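Long-range contacts in pollen allergen Phl p 6 (Phleum pratense, PDB 6TRK), which acts as an allergen of timothy grass pollen, belongs to the Poa p IX/Phl p VI family and may have a ribonuclease-like role in the plant: residues D32-F37 with E80-A85; T4-K9 with S54-L59. The protein carries 1 engineered substitution. One frame throughout, in Å; residues are numbered along the deposited sequence.

Interaction 1: D32-F37 with E80-A85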
# COMPACT_ATOMS: atom_id res chain seq x y z
N ASP A 32 6.53 -14.74 10.79
CA ASP A 32 7.49 -14.10 9.91
C ASP A 32 6.83 -13.34 8.77
O ASP A 32 7.54 -12.66 8.01
CB ASP A 32 8.46 -15.14 9.36
CG ASP A 32 9.17 -15.90 10.47
OD1 ASP A 32 9.82 -15.25 11.30
OD2 ASP A 32 9.07 -17.15 10.49
N LYS A 33 5.50 -13.39 8.63
CA LYS A 33 4.86 -12.78 7.47
C LYS A 33 5.07 -11.27 7.42
O LYS A 33 5.38 -10.71 6.36
CB LYS A 33 3.37 -13.10 7.46
CG LYS A 33 3.01 -14.55 7.07
CD LYS A 33 1.49 -14.71 7.01
CE LYS A 33 1.08 -16.19 6.92
NZ LYS A 33 1.43 -16.67 5.59
N TYR A 34 4.88 -10.58 8.55
CA TYR A 34 4.96 -9.12 8.46
C TYR A 34 6.36 -8.66 8.07
O TYR A 34 6.51 -7.76 7.21
CB TYR A 34 4.51 -8.46 9.75
CG TYR A 34 4.56 -6.95 9.64
CD1 TYR A 34 3.84 -6.29 8.67
CD2 TYR A 34 5.37 -6.20 10.48
CE1 TYR A 34 3.89 -4.95 8.54
CE2 TYR A 34 5.42 -4.83 10.34
CZ TYR A 34 4.67 -4.22 9.37
OH TYR A 34 4.70 -2.84 9.22
N LYS A 35 7.40 -9.24 8.69
CA LYS A 35 8.77 -8.84 8.38
C LYS A 35 9.12 -9.12 6.92
O LYS A 35 9.81 -8.33 6.27
CB LYS A 35 9.74 -9.54 9.31
CG LYS A 35 11.19 -9.14 9.17
CD LYS A 35 12.17 -10.10 9.91
CE LYS A 35 11.51 -11.03 10.96
NZ LYS A 35 11.23 -12.45 10.51
N THR A 36 8.65 -10.27 6.40
CA THR A 36 8.87 -10.62 5.00
C THR A 36 8.16 -9.66 4.07
O THR A 36 8.75 -9.13 3.11
CB THR A 36 8.41 -12.07 4.77
OG1 THR A 36 9.23 -12.99 5.54
CG2 THR A 36 8.45 -12.44 3.30
N PHE A 37 6.88 -9.40 4.34
CA PHE A 37 6.10 -8.47 3.53
C PHE A 37 6.74 -7.08 3.53
O PHE A 37 6.89 -6.43 2.48
CB PHE A 37 4.66 -8.38 4.08
CG PHE A 37 3.93 -7.17 3.63
CD1 PHE A 37 3.30 -7.15 2.41
CD2 PHE A 37 3.91 -6.02 4.38
CE1 PHE A 37 2.64 -6.03 1.95
CE2 PHE A 37 3.29 -4.86 3.92
CZ PHE A 37 2.64 -4.87 2.72
N GLU A 80 0.95 -10.89 16.15
CA GLU A 80 0.16 -11.80 15.34
C GLU A 80 -0.84 -11.10 14.43
O GLU A 80 -1.38 -11.74 13.51
CB GLU A 80 -0.57 -12.79 16.27
CG GLU A 80 -1.58 -12.16 17.22
CD GLU A 80 -1.01 -11.74 18.59
OE1 GLU A 80 0.23 -11.55 18.77
OE2 GLU A 80 -1.84 -11.59 19.52
N ASP A 81 -1.06 -9.79 14.63
CA ASP A 81 -2.06 -9.02 13.91
C ASP A 81 -1.47 -7.99 12.96
O ASP A 81 -2.22 -7.33 12.22
CB ASP A 81 -2.97 -8.30 14.93
CG ASP A 81 -3.83 -9.25 15.74
OD1 ASP A 81 -4.23 -10.30 15.20
OD2 ASP A 81 -4.11 -8.94 16.92
N LYS A 82 -0.14 -7.82 12.98
CA LYS A 82 0.49 -6.72 12.26
C LYS A 82 0.30 -6.83 10.75
O LYS A 82 0.04 -5.83 10.08
CB LYS A 82 1.98 -6.66 12.61
CG LYS A 82 2.24 -6.30 14.04
CD LYS A 82 3.72 -6.20 14.35
CE LYS A 82 3.95 -5.72 15.77
NZ LYS A 82 3.54 -4.26 15.94
N TYR A 83 0.46 -8.04 10.19
CA TYR A 83 0.39 -8.14 8.74
C TYR A 83 -1.01 -7.79 8.24
O TYR A 83 -1.16 -6.96 7.34
CB TYR A 83 0.83 -9.55 8.28
CG TYR A 83 0.66 -9.80 6.79
CD1 TYR A 83 1.30 -9.03 5.86
CD2 TYR A 83 -0.14 -10.84 6.35
CE1 TYR A 83 1.13 -9.26 4.49
CE2 TYR A 83 -0.33 -11.08 4.99
CZ TYR A 83 0.31 -10.29 4.07
OH TYR A 83 0.13 -10.52 2.73
N GLU A 84 -2.03 -8.37 8.85
CA GLU A 84 -3.38 -8.03 8.38
C GLU A 84 -3.75 -6.57 8.68
O GLU A 84 -4.44 -5.95 7.87
CB GLU A 84 -4.39 -8.98 8.99
CG GLU A 84 -4.18 -10.45 8.51
CD GLU A 84 -4.44 -10.67 7.01
OE1 GLU A 84 -5.20 -9.89 6.38
OE2 GLU A 84 -3.91 -11.65 6.46
N ALA A 85 -3.22 -5.99 9.76
CA ALA A 85 -3.48 -4.58 10.02
C ALA A 85 -2.88 -3.70 8.94
O ALA A 85 -3.52 -2.74 8.49
CB ALA A 85 -2.91 -4.15 11.37

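Interaction 2: T4-K9 with S54-L59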
# COMPACT_ATOMS: atom_id res chain seq x y z
N THR A 4 -4.38 13.88 -13.80
CA THR A 4 -5.17 12.78 -13.23
C THR A 4 -4.86 11.44 -13.91
O THR A 4 -4.91 10.39 -13.26
CB THR A 4 -6.67 13.09 -13.31
OG1 THR A 4 -7.07 13.19 -14.68
CG2 THR A 4 -6.99 14.39 -12.59
N THR A 5 -4.58 11.45 -15.21
CA THR A 5 -4.21 10.20 -15.86
C THR A 5 -2.89 9.67 -15.31
O THR A 5 -2.73 8.45 -15.12
CB THR A 5 -4.12 10.38 -17.37
OG1 THR A 5 -5.41 10.72 -17.90
CG2 THR A 5 -3.66 9.09 -18.03
N GLU A 6 -1.94 10.56 -15.05
CA GLU A 6 -0.67 10.11 -14.49
C GLU A 6 -0.84 9.63 -13.04
O GLU A 6 -0.26 8.60 -12.65
CB GLU A 6 0.39 11.22 -14.59
CG GLU A 6 1.77 10.82 -14.05
CD GLU A 6 2.34 9.57 -14.71
OE1 GLU A 6 2.69 8.59 -13.99
OE2 GLU A 6 2.46 9.57 -15.95
N GLU A 7 -1.63 10.36 -12.24
CA GLU A 7 -1.91 9.91 -10.88
C GLU A 7 -2.54 8.52 -10.87
O GLU A 7 -2.17 7.67 -10.06
CB GLU A 7 -2.83 10.90 -10.16
CG GLU A 7 -2.22 12.28 -9.99
CD GLU A 7 -3.20 13.30 -9.41
OE1 GLU A 7 -4.38 12.96 -9.17
OE2 GLU A 7 -2.78 14.46 -9.22
N GLN A 8 -3.49 8.27 -11.76
CA GLN A 8 -4.15 6.95 -11.77
C GLN A 8 -3.16 5.84 -12.11
O GLN A 8 -3.23 4.74 -11.52
CB GLN A 8 -5.31 6.96 -12.76
CG GLN A 8 -6.58 7.59 -12.22
N LYS A 9 -2.27 6.07 -13.08
CA LYS A 9 -1.24 5.09 -13.39
C LYS A 9 -0.35 4.80 -12.19
O LYS A 9 0.00 3.65 -11.93
CB LYS A 9 -0.37 5.57 -14.55
CG LYS A 9 -0.97 5.44 -15.93
N SER A 54 8.75 12.43 -9.39
CA SER A 54 9.14 12.91 -10.72
C SER A 54 7.93 13.35 -11.55
O SER A 54 7.92 14.46 -12.10
CB SER A 54 9.92 11.81 -11.45
OG SER A 54 10.21 12.22 -12.76
N LYS A 55 6.89 12.51 -11.64
CA LYS A 55 5.81 12.68 -12.60
C LYS A 55 4.53 13.30 -12.05
O LYS A 55 3.71 13.78 -12.83
CB LYS A 55 5.45 11.32 -13.22
CG LYS A 55 6.58 10.66 -13.95
CD LYS A 55 6.22 9.26 -14.41
CE LYS A 55 7.28 8.70 -15.32
NZ LYS A 55 7.43 7.25 -15.04
N ALA A 56 4.30 13.27 -10.73
CA ALA A 56 3.04 13.76 -10.19
C ALA A 56 3.23 14.12 -8.73
O ALA A 56 2.64 13.50 -7.83
CB ALA A 56 1.94 12.71 -10.33
N PRO A 57 4.07 15.12 -8.45
CA PRO A 57 4.41 15.42 -7.06
C PRO A 57 3.21 15.79 -6.20
O PRO A 57 3.30 15.66 -4.98
CB PRO A 57 5.41 16.57 -7.17
CG PRO A 57 5.35 17.04 -8.60
CD PRO A 57 4.84 15.91 -9.42
N GLN A 58 2.10 16.23 -6.80
CA GLN A 58 0.90 16.52 -6.03
C GLN A 58 0.32 15.27 -5.37
O GLN A 58 -0.44 15.37 -4.41
CB GLN A 58 -0.16 17.17 -6.95
CG GLN A 58 -0.72 16.23 -8.01
CD GLN A 58 0.13 16.12 -9.30
OE1 GLN A 58 1.28 16.60 -9.40
NE2 GLN A 58 -0.45 15.47 -10.31
N LEU A 59 0.64 14.09 -5.89
CA LEU A 59 0.15 12.84 -5.31
C LEU A 59 0.95 12.42 -4.09
O LEU A 59 0.48 11.59 -3.30
CB LEU A 59 0.19 11.75 -6.37
CG LEU A 59 -0.36 10.36 -6.09
CD1 LEU A 59 -1.84 10.45 -5.82
CD2 LEU A 59 -0.10 9.47 -7.28
O HOH W 1 4.23 6.41 -14.31
O HOH W 2 -3.19 14.63 -6.34

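Interaction 1: D32-F37 with E80-A85
Lys82 NZ is gripped by two backbone carbonyls, Ala77 O and Ala74 O, while the base of the same side chain lies against Tyr34. Lys82 CB sits over one face of the Tyr34 ring, 4.2 Å from its centroid, in a CH-pi contact shifted toward the rim; farther out the chain runs extended, and a last bend at chi4 (-69°) turns NZ to its carbonyls. Lys33 also lends its methylenes, CD passing obliquely by the Tyr83 ring at 4.3 Å from Tyr83 CD2, while its NZ bonds to Thr25 O and Val28 O. Between the lysines the two helices come close, with Tyr34 CA and Tyr83 CA 4.7 Å apart and the CB atoms of these tyrosines in contact. The Tyr83 ring turns its edge to the face of Phe37 in an offset edge-to-face pair, centroids 5.4 Å apart and planes at 62°. Tyr83 CE1 comes within 3.6 Å of Phe37 CG. Phe37 is buried, walled by Phe18 and Met22 of helix 2-23 and by Phe86. Helix 30-55 and helix 82-98 of the bundle thus meet through aromatic rings and lysine methylenes, so their cohesion here is apolar, with the lysine charges directed to carbonyls of neighbouring loops and a helix end.

Interaction 2: T4-K9 with S54-L59
Glu7 reaches from helix 2-23 to the turn after helix 30-55, where its OE2 accepts a hydrogen bond of 2.8 Å from Gln58 NE2. The bond bends to 154° at the hydrogen and uses the anti lone pair of OE2, the one away from the other carboxylate oxygen. Glu7 OE2 lies close to the amide plane of Gln58, yet the carboxylate and amide planes are turned 51° apart. Gln58 places its CG between its own backbone N and carbonyl carbon (chi1 68°) and folds again at chi2, which brings the amide back toward Glu7. A water donates to the same OE2 at 2.9 Å and also, weakly, to Gln58 O, so the carboxylate is bonded directly to the side chain of Gln58 and linked only loosely, through water, to its backbone. The turn belongs to an all-helical bundle: Ala56 is the first residue to leave helical geometry after helix 30-55, and its carbonyl O takes the N-H of Leu59 just ahead of helix 60-76. Buried Ala56 sets its CB 4.2 Å from Glu7 CG and equally near Glu6 CG, so its methyl touches the CG methylenes of both glutamates. Leu59 CD2 rests against the backbone O and CA of Glu7, and the side chain also touches Leu10. Glu6 instead lies across the aliphatic part of Lys55, with Glu6 OE1 3.6 Å from Lys55 CD. Its charge and that of Lys55 are not in contact, Glu6 OE1 and Lys55 NZ being 5.0 Å apart. A water donates to Glu6 OE1 at 2.7 Å and weakly accepts from Lys55 NZ, which probably leaves their attraction softened by solvent.

How the interactions relate
From the N terminus, the chain first lays down 4-9 on helix 2-23, then 32-37 near the start of helix 30-55. At 54-59, the far end of that helix and the turn beyond it, interaction 2 closes a loop with 44 residues between its segments. Helix 60-76 then leads on to 80-85, where interaction 1 closes a loop with 42 residues between its segments. The loops cross, since each holds one segment of the other contact. Helix 30-55 serves both, joined to the beginning of helix 82-98 at one end and, at its other end and chiefly through the turn that follows it, to helix 2-23. The contacts lie on opposite sides of the chain's centre, their centres about 29 Å apart.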